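Local atomic coordinates of myroilysin (Myroides profundi, PDB entry 5CZW), a protein that probably cleaves peptide bonds within protein chains as a zinc-dependent endopeptidase of the astacin (M12A) family, captured here with a cysteine closing its metal site. Residues L143-E148 against Q191-A196; V135-G140 against S201-S206; K24-K29 against Y100-T105; N45-T50 against A75-N80. The protein carries 1 engineered substitution. All coordinates share one frame; numbering follows the deposited sequence.

Interaction 1 of 4, residues L143-E148 against Q191-A196; sequences LGMIHE and QTQYSA. With ZN (zinc ion), chain B.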
loop_
_atom_site.group_PDB
_atom_site.type_symbol
_atom_site.label_atom_id
_atom_site.label_comp_id
_atom_site.label_asym_id
_atom_site.label_seq_id
_atom_site.Cartn_x
_atom_site.Cartn_y
_atom_site.Cartn_z
ATOM N N LEU A 143 1.446 8.775 3.688
ATOM C CA LEU A 143 2.073 10.090 3.740
ATOM C C LEU A 143 2.123 10.868 2.460
ATOM O O LEU A 143 2.492 12.032 2.454
ATOM C CB LEU A 143 3.458 9.965 4.331
ATOM C CG LEU A 143 3.593 9.410 5.724
ATOM C CD1 LEU A 143 5.029 9.043 6.088
ATOM C CD2 LEU A 143 3.062 10.481 6.702
ATOM N N GLY A 144 1.753 10.194 1.396
ATOM C CA GLY A 144 1.623 10.758 0.089
ATOM C C GLY A 144 2.593 10.320 -0.968
ATOM O O GLY A 144 2.568 10.846 -2.115
ATOM N N MET A 145 3.407 9.346 -0.664
ATOM C CA MET A 145 4.337 8.880 -1.661
ATOM C C MET A 145 3.703 7.963 -2.682
ATOM O O MET A 145 2.849 7.234 -2.344
ATOM C CB MET A 145 5.475 8.173 -0.970
ATOM C CG MET A 145 6.363 9.228 -0.280
ATOM S SD MET A 145 7.888 8.626 0.341
ATOM C CE MET A 145 8.879 8.571 -1.134
ATOM N N ILE A 146 4.168 8.057 -3.925
ATOM C CA ILE A 146 3.745 7.181 -4.987
ATOM C C ILE A 146 4.790 6.067 -5.204
ATOM O O ILE A 146 5.875 6.102 -4.627
ATOM C CB ILE A 146 3.443 8.021 -6.247
ATOM C CG1 ILE A 146 4.748 8.606 -6.785
ATOM C CG2 ILE A 146 2.307 8.994 -5.947
ATOM C CD1 ILE A 146 4.607 9.290 -8.153
ATOM N N HIS A 147 4.448 5.097 -6.065
ATOM C CA HIS A 147 5.384 4.145 -6.431
ATOM C C HIS A 147 6.618 4.662 -7.180
ATOM O O HIS A 147 6.516 5.456 -8.117
ATOM C CB HIS A 147 4.733 3.098 -7.325
ATOM C CG HIS A 147 3.870 2.130 -6.558
ATOM N ND1 HIS A 147 2.613 1.770 -6.975
ATOM C CD2 HIS A 147 4.014 1.553 -5.329
ATOM C CE1 HIS A 147 2.052 0.979 -6.085
ATOM N NE2 HIS A 147 2.923 0.770 -5.152
ATOM N N GLU A 148 7.739 4.100 -6.847
ATOM C CA GLU A 148 8.956 4.154 -7.724
ATOM C C GLU A 148 8.952 2.954 -8.628
ATOM O O GLU A 148 8.813 1.845 -8.154
ATOM C CB GLU A 148 10.221 4.090 -6.863
ATOM C CG GLU A 148 10.405 5.339 -5.978
ATOM C CD GLU A 148 10.748 6.585 -6.799
ATOM O OE1 GLU A 148 11.607 6.527 -7.765
ATOM O OE2 GLU A 148 10.076 7.626 -6.552
ATOM N N GLN A 191 8.295 5.637 -13.411
ATOM C CA GLN A 191 7.516 6.489 -12.529
ATOM C C GLN A 191 8.388 6.792 -11.308
ATOM O O GLN A 191 8.983 5.893 -10.746
ATOM C CB GLN A 191 6.271 5.756 -12.014
ATOM C CG GLN A 191 5.276 5.284 -13.040
ATOM C CD GLN A 191 4.138 6.279 -13.169
ATOM O OE1 GLN A 191 3.742 6.911 -12.135
ATOM N NE2 GLN A 191 3.550 6.401 -14.400
ATOM N N THR A 192 8.509 8.066 -10.928
ATOM C CA THR A 192 9.383 8.427 -9.808
ATOM C C THR A 192 9.014 9.756 -9.208
ATOM O O THR A 192 8.537 10.650 -9.923
ATOM C CB THR A 192 10.849 8.571 -10.257
ATOM O OG1 THR A 192 11.710 8.710 -9.127
ATOM C CG2 THR A 192 11.039 9.783 -11.230
ATOM N N GLN A 193 9.337 9.899 -7.933
ATOM C CA GLN A 193 9.240 11.211 -7.279
ATOM C C GLN A 193 10.602 11.768 -6.920
ATOM O O GLN A 193 10.718 12.852 -6.292
ATOM C CB GLN A 193 8.279 11.157 -6.077
ATOM C CG GLN A 193 8.732 10.291 -4.930
ATOM C CD GLN A 193 7.618 9.344 -4.518
ATOM O OE1 GLN A 193 6.509 9.773 -4.100
ATOM N NE2 GLN A 193 7.919 8.017 -4.586
ATOM N N TYR A 194 11.628 11.086 -7.376
ATOM C CA TYR A 194 12.989 11.444 -7.073
ATOM C C TYR A 194 13.760 11.966 -8.304
ATOM O O TYR A 194 13.425 11.703 -9.475
ATOM C CB TYR A 194 13.695 10.258 -6.474
ATOM C CG TYR A 194 13.125 9.690 -5.168
ATOM C CD1 TYR A 194 12.388 10.446 -4.304
ATOM C CD2 TYR A 194 13.335 8.371 -4.838
ATOM C CE1 TYR A 194 11.908 9.923 -3.120
ATOM C CE2 TYR A 194 12.873 7.838 -3.635
ATOM C CZ TYR A 194 12.193 8.630 -2.761
ATOM O OH TYR A 194 11.685 8.094 -1.565
ATOM N N SER A 195 14.783 12.765 -8.018
ATOM C CA SER A 195 15.515 13.417 -9.086
ATOM C C SER A 195 16.307 12.301 -9.738
ATOM O O SER A 195 16.125 12.002 -10.922
ATOM C CB SER A 195 16.415 14.498 -8.522
ATOM O OG SER A 195 17.344 13.897 -7.653
ATOM N N ALA A 196 17.140 11.655 -8.924
ATOM C CA ALA A 196 17.821 10.434 -9.306
ATOM C C ALA A 196 16.982 9.248 -8.863
ATOM O O ALA A 196 16.259 9.325 -7.871
ATOM C CB ALA A 196 19.189 10.380 -8.648
HETATM ZN ZN ZN B . 2.476 0.481 -3.161
HETATM O O HOH W 1 5.060 12.091 -3.827
HETATM O O HOH W 2 3.896 5.850 -9.952
#

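Interaction 2 of 4, residues V135-G140 against S201-S206; sequences VIHEFG and SIMHYS. With ZN (zinc ion), chain B.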
loop_
_atom_site.group_PDB
_atom_site.type_symbol
_atom_site.label_atom_id
_atom_site.label_comp_id
_atom_site.label_asym_id
_atom_site.label_seq_id
_atom_site.Cartn_x
_atom_site.Cartn_y
_atom_site.Cartn_z
ATOM N N VAL A 135 4.604 -2.783 5.697
ATOM C CA VAL A 135 4.016 -1.762 6.551
ATOM C C VAL A 135 4.633 -0.404 6.190
ATOM O O VAL A 135 3.911 0.591 5.949
ATOM C CB VAL A 135 4.167 -2.036 8.048
ATOM C CG1 VAL A 135 3.683 -0.873 8.863
ATOM C CG2 VAL A 135 3.404 -3.302 8.365
ATOM N N ILE A 136 5.953 -0.299 6.171
ATOM C CA ILE A 136 6.574 0.977 5.849
ATOM C C ILE A 136 6.117 1.430 4.468
ATOM O O ILE A 136 5.792 2.581 4.314
ATOM C CB ILE A 136 8.124 0.914 5.944
ATOM C CG1 ILE A 136 8.490 0.494 7.371
ATOM C CG2 ILE A 136 8.775 2.227 5.579
ATOM C CD1 ILE A 136 9.951 0.549 7.686
ATOM N N HIS A 137 6.064 0.531 3.516
ATOM C CA HIS A 137 5.583 0.893 2.185
ATOM C C HIS A 137 4.153 1.513 2.145
ATOM O O HIS A 137 3.941 2.558 1.589
ATOM C CB HIS A 137 5.672 -0.339 1.328
ATOM C CG HIS A 137 5.312 -0.129 -0.093
ATOM N ND1 HIS A 137 6.274 0.066 -1.032
ATOM C CD2 HIS A 137 4.139 -0.184 -0.752
ATOM C CE1 HIS A 137 5.727 0.183 -2.198
ATOM N NE2 HIS A 137 4.446 -0.026 -2.064
ATOM N N GLU A 138 3.222 0.818 2.759
ATOM C CA GLU A 138 1.859 1.326 2.767
ATOM C C GLU A 138 1.730 2.590 3.497
ATOM O O GLU A 138 0.970 3.485 3.069
ATOM C CB GLU A 138 0.844 0.261 3.290
ATOM C CG GLU A 138 0.676 -1.005 2.411
ATOM C CD GLU A 138 0.444 -0.760 0.912
ATOM O OE1 GLU A 138 -0.053 0.289 0.508
ATOM O OE2 GLU A 138 0.789 -1.740 0.130
ATOM N N PHE A 139 2.479 2.741 4.631
ATOM C CA PHE A 139 2.498 4.043 5.313
ATOM C C PHE A 139 3.157 5.161 4.536
ATOM O O PHE A 139 2.800 6.369 4.682
ATOM C CB PHE A 139 2.950 3.885 6.785
ATOM C CG PHE A 139 1.813 3.471 7.697
ATOM C CD1 PHE A 139 1.529 2.090 7.854
ATOM C CD2 PHE A 139 0.957 4.341 8.324
ATOM C CE1 PHE A 139 0.428 1.652 8.645
ATOM C CE2 PHE A 139 -0.090 3.886 9.161
ATOM C CZ PHE A 139 -0.343 2.533 9.291
ATOM N N GLY A 140 4.058 4.791 3.607
ATOM C CA GLY A 140 4.628 5.752 2.655
ATOM C C GLY A 140 3.533 6.300 1.779
ATOM O O GLY A 140 3.403 7.512 1.609
ATOM N N SER A 201 14.681 2.340 -2.766
ATOM C CA SER A 201 13.518 2.931 -2.153
ATOM C C SER A 201 12.517 1.900 -1.656
ATOM O O SER A 201 12.231 0.889 -2.311
ATOM C CB SER A 201 12.815 3.920 -3.057
ATOM O OG SER A 201 11.669 4.486 -2.393
ATOM N N ILE A 202 11.981 2.163 -0.473
ATOM C CA ILE A 202 10.962 1.306 0.069
ATOM C C ILE A 202 9.696 1.398 -0.828
ATOM O O ILE A 202 8.891 0.524 -0.791
ATOM C CB ILE A 202 10.638 1.763 1.500
ATOM C CG1 ILE A 202 9.805 0.765 2.189
ATOM C CG2 ILE A 202 9.908 3.087 1.461
ATOM C CD1 ILE A 202 10.548 -0.403 2.700
ATOM N N MET A 203 9.609 2.487 -1.621
ATOM C CA MET A 203 8.456 2.753 -2.484
ATOM C C MET A 203 8.466 2.026 -3.835
ATOM O O MET A 203 7.556 2.192 -4.642
ATOM C CB MET A 203 8.132 4.274 -2.597
ATOM C CG MET A 203 7.734 4.974 -1.287
ATOM S SD MET A 203 6.612 4.041 -0.243
ATOM C CE MET A 203 5.112 4.029 -1.239
ATOM N N HIS A 204 9.498 1.235 -4.086
ATOM C CA HIS A 204 9.559 0.537 -5.377
ATOM C C HIS A 204 8.363 -0.354 -5.516
ATOM O O HIS A 204 7.919 -0.885 -4.579
ATOM C CB HIS A 204 10.907 -0.173 -5.695
ATOM C CG HIS A 204 11.863 0.678 -6.469
ATOM N ND1 HIS A 204 11.797 0.821 -7.841
ATOM C CD2 HIS A 204 12.841 1.515 -6.050
ATOM C CE1 HIS A 204 12.727 1.660 -8.231
ATOM N NE2 HIS A 204 13.359 2.113 -7.165
ATOM N N TYR A 205 7.876 -0.470 -6.728
ATOM C CA TYR A 205 6.668 -1.263 -7.063
ATOM C C TYR A 205 7.044 -2.689 -7.361
ATOM O O TYR A 205 7.861 -2.995 -8.264
ATOM C CB TYR A 205 6.048 -0.638 -8.322
ATOM C CG TYR A 205 4.850 -1.325 -8.792
ATOM C CD1 TYR A 205 3.744 -1.343 -8.036
ATOM C CD2 TYR A 205 4.756 -1.737 -10.073
ATOM C CE1 TYR A 205 2.586 -1.940 -8.463
ATOM C CE2 TYR A 205 3.667 -2.414 -10.517
ATOM C CZ TYR A 205 2.534 -2.467 -9.730
ATOM O OH TYR A 205 1.361 -3.064 -10.189
ATOM N N SER A 206 6.541 -3.584 -6.548
ATOM C CA SER A 206 6.765 -4.998 -6.710
ATOM C C SER A 206 5.877 -5.589 -7.787
ATOM O O SER A 206 4.733 -5.352 -7.778
ATOM C CB SER A 206 6.355 -5.668 -5.407
ATOM O OG SER A 206 7.167 -5.211 -4.397
HETATM ZN ZN ZN B . 2.476 0.481 -3.161
#

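Interaction 3 of 4, residues K24-K29 against Y100-T105; sequences KDVYPK and YSYLGT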
loop_
_atom_site.group_PDB
_atom_site.type_symbol
_atom_site.label_atom_id
_atom_site.label_comp_id
_atom_site.label_asym_id
_atom_site.label_seq_id
_atom_site.Cartn_x
_atom_site.Cartn_y
_atom_site.Cartn_z
ATOM N N LYS A 24 -1.777 -2.745 -4.496
ATOM C CA LYS A 24 -2.731 -2.198 -5.416
ATOM C C LYS A 24 -2.841 -0.699 -5.297
ATOM O O LYS A 24 -3.106 -0.211 -4.186
ATOM C CB LYS A 24 -4.083 -2.861 -5.150
ATOM C CG LYS A 24 -4.140 -4.378 -5.432
ATOM C CD LYS A 24 -5.598 -4.800 -5.096
ATOM C CE LYS A 24 -5.783 -6.241 -5.507
ATOM N NZ LYS A 24 -7.067 -6.747 -5.081
ATOM N N ASP A 25 -2.704 0.072 -6.356
ATOM C CA ASP A 25 -3.183 1.448 -6.376
ATOM C C ASP A 25 -4.705 1.467 -6.182
ATOM O O ASP A 25 -5.450 0.666 -6.748
ATOM C CB ASP A 25 -2.861 2.153 -7.683
ATOM C CG ASP A 25 -1.391 2.125 -8.022
ATOM O OD1 ASP A 25 -0.540 2.271 -7.127
ATOM O OD2 ASP A 25 -1.062 2.139 -9.209
ATOM N N VAL A 26 -5.155 2.372 -5.348
ATOM C CA VAL A 26 -6.559 2.549 -5.123
ATOM C C VAL A 26 -6.935 4.017 -5.194
ATOM O O VAL A 26 -6.211 4.862 -4.793
ATOM C CB VAL A 26 -6.998 2.005 -3.730
ATOM C CG1 VAL A 26 -6.944 0.481 -3.760
ATOM C CG2 VAL A 26 -6.198 2.633 -2.569
ATOM N N TYR A 27 -8.108 4.291 -5.703
ATOM C CA TYR A 27 -8.587 5.637 -5.877
ATOM C C TYR A 27 -9.955 5.890 -5.232
ATOM O O TYR A 27 -10.801 5.096 -5.321
ATOM C CB TYR A 27 -8.683 5.900 -7.373
ATOM C CG TYR A 27 -7.316 5.690 -7.961
ATOM C CD1 TYR A 27 -6.314 6.524 -7.616
ATOM C CD2 TYR A 27 -7.037 4.651 -8.740
ATOM C CE1 TYR A 27 -5.058 6.344 -8.088
ATOM C CE2 TYR A 27 -5.777 4.470 -9.220
ATOM C CZ TYR A 27 -4.813 5.308 -8.840
ATOM O OH TYR A 27 -3.568 5.247 -9.258
ATOM N N PRO A 28 -10.061 7.130 -4.552
ATOM C CA PRO A 28 -11.379 7.392 -3.922
ATOM C C PRO A 28 -12.500 7.399 -4.978
ATOM O O PRO A 28 -12.284 7.815 -6.107
ATOM C CB PRO A 28 -11.207 8.780 -3.312
ATOM C CG PRO A 28 -9.728 9.006 -3.231
ATOM C CD PRO A 28 -9.132 8.253 -4.357
ATOM N N LYS A 29 -13.688 6.920 -4.644
ATOM C CA LYS A 29 -14.762 7.025 -5.663
ATOM C C LYS A 29 -14.986 8.499 -6.143
ATOM O O LYS A 29 -15.522 9.334 -5.412
ATOM C CB LYS A 29 -16.082 6.441 -5.146
ATOM C CG LYS A 29 -16.006 5.035 -4.574
ATOM C CD LYS A 29 -15.252 4.069 -5.471
ATOM C CE LYS A 29 -15.320 2.633 -4.945
ATOM N NZ LYS A 29 -14.540 2.354 -3.690
ATOM N N TYR A 100 -2.738 -2.138 0.245
ATOM C CA TYR A 100 -2.997 -0.849 -0.384
ATOM C C TYR A 100 -3.211 0.220 0.624
ATOM O O TYR A 100 -3.606 -0.081 1.759
ATOM C CB TYR A 100 -4.281 -0.950 -1.324
ATOM C CG TYR A 100 -5.577 -1.531 -0.805
ATOM C CD1 TYR A 100 -6.474 -0.781 -0.048
ATOM C CD2 TYR A 100 -5.841 -2.874 -0.983
ATOM C CE1 TYR A 100 -7.613 -1.338 0.423
ATOM C CE2 TYR A 100 -7.003 -3.446 -0.521
ATOM C CZ TYR A 100 -7.869 -2.708 0.207
ATOM O OH TYR A 100 -9.051 -3.208 0.727
ATOM N N SER A 101 -3.105 1.467 0.146
ATOM C CA SER A 101 -3.529 2.671 0.918
ATOM C C SER A 101 -3.874 3.773 -0.071
ATOM O O SER A 101 -3.202 3.952 -1.102
ATOM C CB SER A 101 -2.413 3.189 1.830
ATOM O OG SER A 101 -2.793 4.341 2.548
ATOM N N TYR A 102 -4.894 4.543 0.277
ATOM C CA TYR A 102 -5.088 5.804 -0.400
ATOM C C TYR A 102 -3.906 6.686 -0.172
ATOM O O TYR A 102 -3.158 6.543 0.791
ATOM C CB TYR A 102 -6.443 6.450 -0.012
ATOM C CG TYR A 102 -7.607 5.574 -0.364
ATOM C CD1 TYR A 102 -8.083 5.525 -1.698
ATOM C CD2 TYR A 102 -8.219 4.725 0.574
ATOM C CE1 TYR A 102 -9.084 4.682 -2.041
ATOM C CE2 TYR A 102 -9.202 3.838 0.204
ATOM C CZ TYR A 102 -9.685 3.883 -1.095
ATOM O OH TYR A 102 -10.696 3.046 -1.486
ATOM N N LEU A 103 -3.711 7.649 -1.050
ATOM C CA LEU A 103 -2.577 8.523 -0.946
ATOM C C LEU A 103 -2.732 9.758 -0.075
ATOM O O LEU A 103 -3.491 10.610 -0.376
ATOM C CB LEU A 103 -2.207 9.043 -2.315
ATOM C CG LEU A 103 -1.815 7.979 -3.312
ATOM C CD1 LEU A 103 -1.383 8.591 -4.628
ATOM C CD2 LEU A 103 -0.660 7.146 -2.793
ATOM N N GLY A 104 -1.936 9.826 0.975
ATOM C CA GLY A 104 -1.919 11.043 1.752
ATOM C C GLY A 104 -3.297 11.411 2.313
ATOM O O GLY A 104 -4.062 10.556 2.746
ATOM N N THR A 105 -3.593 12.718 2.242
ATOM C CA THR A 105 -4.841 13.209 2.720
ATOM C C THR A 105 -6.074 12.693 1.931
ATOM O O THR A 105 -7.195 12.950 2.405
ATOM C CB THR A 105 -4.862 14.736 2.750
ATOM O OG1 THR A 105 -4.615 15.211 1.450
ATOM C CG2 THR A 105 -3.955 15.333 3.721
HETATM O O HOH W 3 -1.570 1.455 -2.523
HETATM O O HOH W 4 -3.138 4.072 -3.873
HETATM O O HOH W 5 -5.623 7.698 -3.303
HETATM O O HOH W 6 -12.302 3.834 -3.449
#

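Interaction 4 of 4, residues N45-T50 against A75-N80; sequences NGSVIT and ANITFN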
loop_
_atom_site.group_PDB
_atom_site.type_symbol
_atom_site.label_atom_id
_atom_site.label_comp_id
_atom_site.label_asym_id
_atom_site.label_seq_id
_atom_site.Cartn_x
_atom_site.Cartn_y
_atom_site.Cartn_z
ATOM N N ASN A 45 1.957 19.957 7.953
ATOM C CA ASN A 45 3.201 19.589 8.576
ATOM C C ASN A 45 3.048 19.589 10.117
ATOM O O ASN A 45 2.352 20.457 10.692
ATOM C CB ASN A 45 4.320 20.505 8.142
ATOM C CG ASN A 45 5.702 19.932 8.452
ATOM O OD1 ASN A 45 5.894 18.747 8.635
ATOM N ND2 ASN A 45 6.695 20.829 8.546
ATOM N N GLY A 46 3.721 18.635 10.773
ATOM C CA GLY A 46 3.531 18.445 12.217
ATOM C C GLY A 46 2.303 17.640 12.626
ATOM O O GLY A 46 2.098 17.394 13.826
ATOM N N SER A 47 1.529 17.155 11.641
ATOM C CA SER A 47 0.282 16.460 11.942
ATOM C C SER A 47 0.562 15.255 12.845
ATOM O O SER A 47 1.594 14.556 12.682
ATOM C CB SER A 47 -0.481 16.008 10.710
ATOM O OG SER A 47 -1.013 17.035 9.886
ATOM N N VAL A 48 -0.377 15.035 13.766
ATOM C CA VAL A 48 -0.552 13.771 14.410
ATOM C C VAL A 48 -1.806 13.143 13.854
ATOM O O VAL A 48 -2.917 13.627 14.080
ATOM C CB VAL A 48 -0.678 13.989 15.939
ATOM C CG1 VAL A 48 -0.906 12.667 16.649
ATOM C CG2 VAL A 48 0.571 14.667 16.444
ATOM N N ILE A 49 -1.637 12.053 13.116
ATOM C CA ILE A 49 -2.703 11.395 12.377
ATOM C C ILE A 49 -3.178 10.197 13.203
ATOM O O ILE A 49 -2.402 9.306 13.642
ATOM C CB ILE A 49 -2.179 10.901 10.991
ATOM C CG1 ILE A 49 -1.560 12.039 10.188
ATOM C CG2 ILE A 49 -3.315 10.222 10.219
ATOM C CD1 ILE A 49 -0.735 11.552 9.024
ATOM N N THR A 50 -4.486 10.178 13.472
ATOM C CA THR A 50 -5.105 9.037 14.158
ATOM C C THR A 50 -5.223 7.801 13.214
ATOM O O THR A 50 -5.575 7.976 12.045
ATOM C CB THR A 50 -6.477 9.386 14.753
ATOM O OG1 THR A 50 -7.327 9.869 13.723
ATOM C CG2 THR A 50 -6.374 10.396 15.869
ATOM N N ALA A 75 10.296 12.059 9.229
ATOM C CA ALA A 75 9.243 13.008 8.957
ATOM C C ALA A 75 8.692 13.660 10.252
ATOM O O ALA A 75 8.541 13.026 11.300
ATOM C CB ALA A 75 8.040 12.294 8.283
ATOM N N ASN A 76 8.309 14.908 10.125
ATOM C CA ASN A 76 7.628 15.593 11.209
ATOM C C ASN A 76 6.128 15.293 11.141
ATOM O O ASN A 76 5.327 16.159 10.945
ATOM C CB ASN A 76 7.889 17.073 11.036
ATOM C CG ASN A 76 7.445 17.886 12.202
ATOM O OD1 ASN A 76 7.217 17.386 13.248
ATOM N ND2 ASN A 76 7.284 19.139 11.995
ATOM N N ILE A 77 5.811 13.999 11.176
ATOM C CA ILE A 77 4.425 13.467 11.193
ATOM C C ILE A 77 4.502 12.300 12.180
ATOM O O ILE A 77 5.507 11.579 12.176
ATOM C CB ILE A 77 3.980 12.886 9.809
ATOM C CG1 ILE A 77 3.910 13.970 8.761
ATOM C CG2 ILE A 77 2.636 12.113 9.870
ATOM C CD1 ILE A 77 2.868 15.055 8.974
ATOM N N THR A 78 3.490 12.126 13.017
ATOM C CA THR A 78 3.332 11.079 13.991
ATOM C C THR A 78 1.987 10.385 13.731
ATOM O O THR A 78 1.026 11.041 13.282
ATOM C CB THR A 78 3.268 11.705 15.435
ATOM O OG1 THR A 78 4.545 12.315 15.699
ATOM C CG2 THR A 78 3.120 10.657 16.510
ATOM N N PHE A 79 1.939 9.107 14.068
ATOM C CA PHE A 79 0.730 8.289 13.989
ATOM C C PHE A 79 0.328 7.934 15.415
ATOM O O PHE A 79 1.122 7.388 16.190
ATOM C CB PHE A 79 1.019 7.032 13.275
ATOM C CG PHE A 79 1.427 7.243 11.861
ATOM C CD1 PHE A 79 0.499 7.811 10.994
ATOM C CD2 PHE A 79 2.696 6.928 11.347
ATOM C CE1 PHE A 79 0.816 7.998 9.670
ATOM C CE2 PHE A 79 3.014 7.131 9.988
ATOM C CZ PHE A 79 2.090 7.717 9.171
ATOM N N ASN A 80 -0.888 8.324 15.751
ATOM C CA ASN A 80 -1.483 8.033 17.052
ATOM C C ASN A 80 -2.459 6.909 16.856
ATOM O O ASN A 80 -3.500 7.083 16.244
ATOM C CB ASN A 80 -2.266 9.275 17.579
ATOM C CG ASN A 80 -2.823 9.042 19.001
ATOM O OD1 ASN A 80 -2.428 8.059 19.665
ATOM N ND2 ASN A 80 -3.727 9.916 19.465
HETATM O O HOH W 7 3.816 14.929 14.883
#

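Interaction 1 of 4, residues L143-E148 against Q191-A196
E148 and Q193 meet through their polar ends, the dense part of this contact. OE2 of E148 is gripped twice by the glutamine: its syn lone pair takes the backbone N of Q193 at 2.8 Å, almost straight at 175°, and its anti lone pair takes NE2 of Q193 at 2.9 Å. OE1 of E148 receives OG1 of T192 on its syn lone pair at 2.6 Å. Three bonds therefore fix the rotation of the carboxylate, which is also stacked on Y194, turned only 14° from its ring. The Q193 amide pairs with the backbone of I146 at both its ends: I146 N reaches OE1 of Q193 at 2.9 Å on a lone pair, and NE2 of Q193 reaches I146 O at 2.8 Å from above that carbonyl's plane. CG of Q193, between its own backbone N and carbonyl carbon (chi1 66°), folds the amide back.

Toward partly exposed Q191 the contact thins to CB of Q191 3.9 Å from H147 O; at the G144 end a water joins G144 O to OE1 of Q193.

As in astacins, the zinc-binding run HExxHxxGxxHE puts E148 directly after H147, here held by T192 and Q193. G144 ends helix 128-143 in a Schellman motif, after which H147 reaches the zinc through NE2, its ND1 bonded to Y187 OH; Y194 bonds D228 through OH and meets F231 of helix 231-235 edge-to-face.

Interaction 2 of 4, residues V135-G140 against S201-S206
H137 and M203 meet ring face to methyl, while I202 holds the edge of the same ring. With CG anti to the backbone N (chi1 -176°), the H137 imidazole swings off helix 128-143 and lies between the metal and the turn. NE2 binds the zinc ion at 2.3 Å, and ND1 donates to I202 O at 2.7 Å, the oxygen sitting in the ring plane and the N-H pointing almost straight at it (166°). Zinc on one nitrogen and a carbonyl on the other fix the rotation of the ring.

M203 is bent at both chi2 (-42°) and chi3, which curls its end under the histidine: CE stands 4.0 Å from the centroid of the H137 ring, over its centre, a CH-pi contact, with SD also above that face. The sulfur comes 3.9 Å from CA of G140, so closely that a CB on this helix residue would run into it. Replacing M203 with an alanine would remove CE and SD, and would probably leave this face of the H137 ring without its cover and open a gap beside G140. To the side, CG2 of I136 packs on CG1 of I202 at 3.8 Å, the two side chains crossing at about a right angle.

Residues S201 to H204 form a type I turn, in which OG of S201 accepts from the backbone N of M203 as an ST turn. A methionine in such a turn, lying beneath the histidines of an HExxH helix, is the Met-turn that defines the metzincins.

Interaction 3 of 4, residues K24-K29 against Y100-T105
Just after the zinc-binding C23, residues of what is probably the propeptide run alongside edge strand 100-101, and V26 sits between Y100 and Y102. Its two methyls divide the work. CG2 lies over one face of the Y102 ring, 3.7 Å from the centroid and 18° off the normal, a CH-pi contact offset toward the rim, whereas CG1 touches CG of Y100 at 3.8 Å. With CG of Y102 anti to the carbonyl carbon (chi1 -60°), the ring reaches along the propeptide, where CE1 meets Y27 C at 3.5 Å and CD1 lies 4.0 Å from CD of P28.

Polar atoms are matched largely through water. One water bridges K24 O (2.8 Å) and S101 N, another V26 N and S101 O; a third accepts from L103 N and gives to V26 O. At the far end a water is held by OH of Y102 (2.7 Å), Y27 O and NZ of K29. A leucine in place of Y102 would probably deprive V26 of its aromatic face and leave that last water without one of its three partners.

Two CA pairings, K24 with Y100 and V26 with Y102, establish that the segments run in the same direction. Metzincin substrates bind antiparallel to this edge strand, so the reversed course, with cysteine on the zinc, is consistent with propeptide blockage by a cysteine switch.

Interaction 4 of 4, residues N45-T50 against A75-N80
S47 O is gripped from several sides: T78 N donates to it at 3.1 Å in the carbonyl plane, a water gives it a second bond at 3.1 Å, and CA of I77 adds a CA-H...O contact. The same water is tied to OG1 of T78, so it spans the strands where the pairing starts. From here the backbone bonds continue, I49 N to T78 O at 2.9 Å and N80 N to I49 O at 2.8 Å. V48 with T78, I49 with F79 and T50 with N80 are in parallel register, the two short strands being twisted 33° against each other.

One face of the sheet carries I49 and F79. CG1 of I49 is anti to the carbonyl carbon (chi1 -55°), and its extended chain brings CD1 to CG2 of I77 at 3.5 Å and to CE1 of F79 at 3.9 Å. The I49 and F79 side chains run alongside one another from neighbouring strands; beyond them F79 and I77 touch L143 of helix 128-143, and the F79 ring meets F139 edge-to-face. On the opposite face V48, T78 and N80 are exposed, and CG1 of V48 rests on CB of N80 at 3.8 Å.

Before the strands the grip weakens, with only a weak bond from G46 N to N76 O. The amide planes of N45 and N76 stand 84° apart there, and ND2 of each bonds P237 O near the C-terminus.

Helix 58-63 lies on the connection between these neighbouring parallel strands, giving the beta-alpha-beta unit with which the metzincin catalytic domain opens.

Interactions 1 and 2 share the zinc, each supplying one histidine, and are joined through backbone bonding of E148 to Y205. Interaction 1 is a partly buried polar cluster around a carboxylate; interaction 2 is wholly buried, with one hydrogen bond and methionine packing. Interaction 3, mainly buried but exposed at Y27 and K29, approaches the metal from the C23 side and relies on waters and aromatic rings; E138 of interaction 2 packs against its Y100 and S101. Interaction 4, whose centre lies about 18 Å from the centre of the chain, is backbone pairing at the opposite edge of the same sheet: V48, T78 and N80 are exposed, I49 and F79 buried against helix 128-143.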